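Local coordinates for transcriptional regulator (Streptococcus thermophilus LMD-9, PDB 5JUF), which probably activates transcription of competence genes as an RNPP-family quorum sensor, pairing a helix-turn-helix DNA-binding domain with a tetratricopeptide-repeat domain, at residues M1-S6 with D70-P75. Residues are numbered along the deposited sequence; the frame is centred on the assembly and turned at random.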
ATOM      1  N   MET A   1     -18.935 -21.215  15.790  1.00 77.35           N
ATOM      2  CA  MET A   1     -19.442 -20.553  14.595  1.00 71.42           C
ATOM      3  C   MET A   1     -19.477 -19.053  14.826  1.00 67.66           C
ATOM      4  O   MET A   1     -19.978 -18.590  15.842  1.00 80.50           O
ATOM      5  CB  MET A   1     -20.837 -21.073  14.234  1.00 73.87           C
ATOM      6  CG  MET A   1     -21.395 -20.543  12.917  1.00 74.87           C
ATOM      7  SD  MET A   1     -22.861 -21.463  12.411  1.00 82.98           S
ATOM      8  CE  MET A   1     -23.135 -20.853  10.750  1.00 75.41           C
ATOM      9  N   ASN A   2     -18.941 -18.289  13.888  1.00 44.72           N
ATOM     10  CA  ASN A   2     -18.916 -16.839  14.007  1.00 49.35           C
ATOM     11  C   ASN A   2     -19.589 -16.207  12.780  1.00 48.85           C
ATOM     12  O   ASN A   2     -20.234 -16.885  11.967  1.00 42.57           O
ATOM     13  CB  ASN A   2     -17.476 -16.349  14.204  1.00 47.34           C
ATOM     14  CG  ASN A   2     -16.532 -16.794  13.082  1.00 52.80           C
ATOM     15  OD1 ASN A   2     -16.940 -16.953  11.929  1.00 49.92           O
ATOM     16  ND2 ASN A   2     -15.257 -16.987  13.423  1.00 51.50           N
ATOM     17  N   LEU A   3     -19.426 -14.889  12.660  1.00 44.72           N
ATOM     18  CA  LEU A   3     -19.992 -14.155  11.533  1.00 47.14           C
ATOM     19  C   LEU A   3     -19.467 -14.690  10.204  1.00 46.04           C
ATOM     20  O   LEU A   3     -20.236 -14.888   9.254  1.00 36.43           O
ATOM     21  CB  LEU A   3     -19.665 -12.670  11.689  1.00 45.25           C
ATOM     22  CG  LEU A   3     -20.156 -11.670  10.653  1.00 47.56           C
ATOM     23  CD1 LEU A   3     -21.655 -11.714  10.593  1.00 46.87           C
ATOM     24  CD2 LEU A   3     -19.668 -10.276  11.026  1.00 44.91           C
ATOM     25  N   LYS A   4     -18.155 -14.924  10.123  1.00 35.75           N
ATOM     26  CA  LYS A   4     -17.557 -15.401   8.881  1.00 37.86           C
ATOM     27  C   LYS A   4     -18.153 -16.746   8.464  1.00 34.01           C
ATOM     28  O   LYS A   4     -18.506 -16.937   7.295  1.00 34.38           O
ATOM     29  CB  LYS A   4     -16.031 -15.468   9.053  1.00 34.02           C
ATOM     30  CG  LYS A   4     -15.398 -14.078   9.218  1.00 34.31           C
ATOM     31  CD  LYS A   4     -13.909 -14.087   9.562  1.00 36.44           C
ATOM     32  CE  LYS A   4     -13.389 -12.643   9.776  1.00 34.22           C
ATOM     33  NZ  LYS A   4     -12.027 -12.596  10.438  1.00 30.97           N
ATOM     34  N   ASP A   5     -18.321 -17.669   9.422  1.00 33.79           N
ATOM     35  CA  ASP A   5     -18.899 -18.979   9.123  1.00 39.19           C
ATOM     36  C   ASP A   5     -20.336 -18.867   8.617  1.00 40.47           C
ATOM     37  O   ASP A   5     -20.745 -19.608   7.721  1.00 32.70           O
ATOM     38  CB  ASP A   5     -18.889 -19.874  10.369  1.00 45.49           C
ATOM     39  CG  ASP A   5     -17.495 -20.157  10.896  1.00 50.53           C
ATOM     40  OD1 ASP A   5     -16.541 -20.218  10.103  1.00 49.28           O
ATOM     41  OD2 ASP A   5     -17.365 -20.341  12.124  1.00 53.91           O
ATOM     42  N   SER A   6     -21.135 -17.985   9.227  1.00 37.31           N
ATOM     43  CA  SER A   6     -22.563 -17.933   8.918  1.00 38.13           C
ATOM     44  C   SER A   6     -22.798 -17.416   7.502  1.00 34.32           C
ATOM     45  O   SER A   6     -23.549 -18.014   6.719  1.00 30.79           O
ATOM     46  CB  SER A   6     -23.273 -17.048   9.949  1.00 44.89           C
ATOM     47  OG  SER A   6     -24.652 -16.928   9.662  1.00 56.49           O
ATOM     48  N   ASP A  70     -27.252 -11.129  10.094  1.00 43.95           N
ATOM     49  CA  ASP A  70     -25.851 -10.816  10.328  1.00 45.20           C
ATOM     50  C   ASP A  70     -25.562  -9.361   9.976  1.00 52.63           C
ATOM     51  O   ASP A  70     -26.136  -8.793   9.043  1.00 55.48           O
ATOM     52  CB  ASP A  70     -24.946 -11.743   9.513  1.00 43.11           C
ATOM     53  CG  ASP A  70     -25.058 -13.196   9.942  1.00 46.67           C
ATOM     54  OD1 ASP A  70     -25.308 -13.451  11.142  1.00 51.72           O
ATOM     55  OD2 ASP A  70     -24.906 -14.085   9.077  1.00 51.44           O
ATOM     56  N   ASN A  71     -24.652  -8.763  10.737  1.00 57.88           N
ATOM     57  CA  ASN A  71     -24.295  -7.354  10.607  1.00 57.62           C
ATOM     58  C   ASN A  71     -22.798  -7.272  10.328  1.00 55.61           C
ATOM     59  O   ASN A  71     -21.986  -7.595  11.199  1.00 63.03           O
ATOM     60  CB  ASN A  71     -24.663  -6.595  11.883  1.00 57.99           C
ATOM     61  CG  ASN A  71     -24.583  -5.092  11.718  1.00 64.05           C
ATOM     62  OD1 ASN A  71     -23.853  -4.588  10.868  1.00 64.00           O
ATOM     63  ND2 ASN A  71     -25.342  -4.366  12.534  1.00 68.68           N
ATOM     64  N   ILE A  72     -22.430  -6.848   9.122  1.00 47.31           N
ATOM     65  CA  ILE A  72     -21.030  -6.689   8.768  1.00 43.40           C
ATOM     66  C   ILE A  72     -20.580  -5.229   8.876  1.00 44.77           C
ATOM     67  O   ILE A  72     -19.543  -4.870   8.325  1.00 44.17           O
ATOM     68  CB  ILE A  72     -20.721  -7.250   7.370  1.00 49.51           C
ATOM     69  CG1 ILE A  72     -21.402  -6.419   6.281  1.00 54.11           C
ATOM     70  CG2 ILE A  72     -21.126  -8.699   7.275  1.00 44.74           C
ATOM     71  CD1 ILE A  72     -20.904  -6.742   4.883  1.00 45.11           C
ATOM     72  N   THR A  73     -21.344  -4.379   9.566  1.00 46.46           N
ATOM     73  CA  THR A  73     -20.938  -2.983   9.712  1.00 48.63           C
ATOM     74  C   THR A  73     -19.583  -2.903  10.401  1.00 44.93           C
ATOM     75  O   THR A  73     -19.394  -3.468  11.484  1.00 49.28           O
ATOM     76  CB  THR A  73     -21.978  -2.189  10.507  1.00 49.87           C
ATOM     77  OG1 THR A  73     -23.188  -2.092   9.746  1.00 57.53           O
ATOM     78  CG2 THR A  73     -21.460  -0.791  10.811  1.00 44.33           C
ATOM     79  N   ILE A  74     -18.631  -2.233   9.763  1.00 37.46           N
ATOM     80  CA  ILE A  74     -17.311  -2.010  10.347  1.00 35.79           C
ATOM     81  C   ILE A  74     -17.392  -0.741  11.189  1.00 42.39           C
ATOM     82  O   ILE A  74     -17.738   0.320  10.652  1.00 47.22           O
ATOM     83  CB  ILE A  74     -16.219  -1.897   9.275  1.00 33.08           C
ATOM     84  CG1 ILE A  74     -16.080  -3.210   8.494  1.00 35.88           C
ATOM     85  CG2 ILE A  74     -14.864  -1.580   9.932  1.00 30.65           C
ATOM     86  CD1 ILE A  74     -15.195  -3.091   7.267  1.00 32.72           C
ATOM     87  N   PRO A  75     -17.112  -0.807  12.489  1.00 42.91           N
ATOM     88  CA  PRO A  75     -17.227   0.388  13.329  1.00 40.21           C
ATOM     89  C   PRO A  75     -16.301   1.493  12.848  1.00 40.38           C
ATOM     90  O   PRO A  75     -15.185   1.244  12.386  1.00 34.04           O
ATOM     91  CB  PRO A  75     -16.824  -0.116  14.718  1.00 46.53           C
ATOM     92  CG  PRO A  75     -17.037  -1.608  14.657  1.00 48.45           C
ATOM     93  CD  PRO A  75     -16.672  -1.983  13.254  1.00 47.87           C
TER
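Leu-3 and Ser-6, one turn apart on the first helix of the helix-turn-helix (HTH) domain, meet the irregular connection 70-75, which leads from helix 63-67 to helix 76-86, in the direction of the tetratricopeptide-repeat part of the chain. The contact lies at the protein surface.

Van der Waals packing centres on Leu-3. The leucine chain extends away from its own backbone N (chi1 -179°) and brings both methyls to 70-75. CD1 lies 3.5 Å from Asp-70 CB. CD2 rests as close to the carbonyl oxygen Asn-71 O, at 3.5 Å. The Leu-3 and Asp-70 side chains run past each other in opposite directions. Ile-72 adds a looser apolar touch, its CG2 lying 4.3 Å from Leu-3 CD2, and it also packs on Ile-7 and on Leu-49 and Leu-52 of helix 49-59, tying the connection to two helices of the HTH domain.

The polar link is a hydrogen bond from Ser-6 OG to Asp-70 OD2, 2.9 Å long, which uses the syn lone pair of that oxygen. The same OD2 forms a salt bridge with Arg-10, one turn further along the helix, and this pairing probably favours the ionised carboxylate.

Each segment is also braced from within. Asn-2 and Asp-5 form a capping box at the start of helix 3-17: Asp-5 N donates to Asn-2 OD1 at 3.0 Å, almost head-on to the carbonyl (C=O...N angle 169°), and Asn-2 N returns a bond to Asp-5 OD2 from above the carboxylate plane. In 70-75, Asn-71 makes an Asx turn, its OD1 taking Thr-73 N at 2.8 Å from a position tilted 21° off the carbonyl plane. The hydroxyl Thr-73 OG1 grips this OD1 too, also at 2.8 Å, but in the carbonyl plane and on a lone pair.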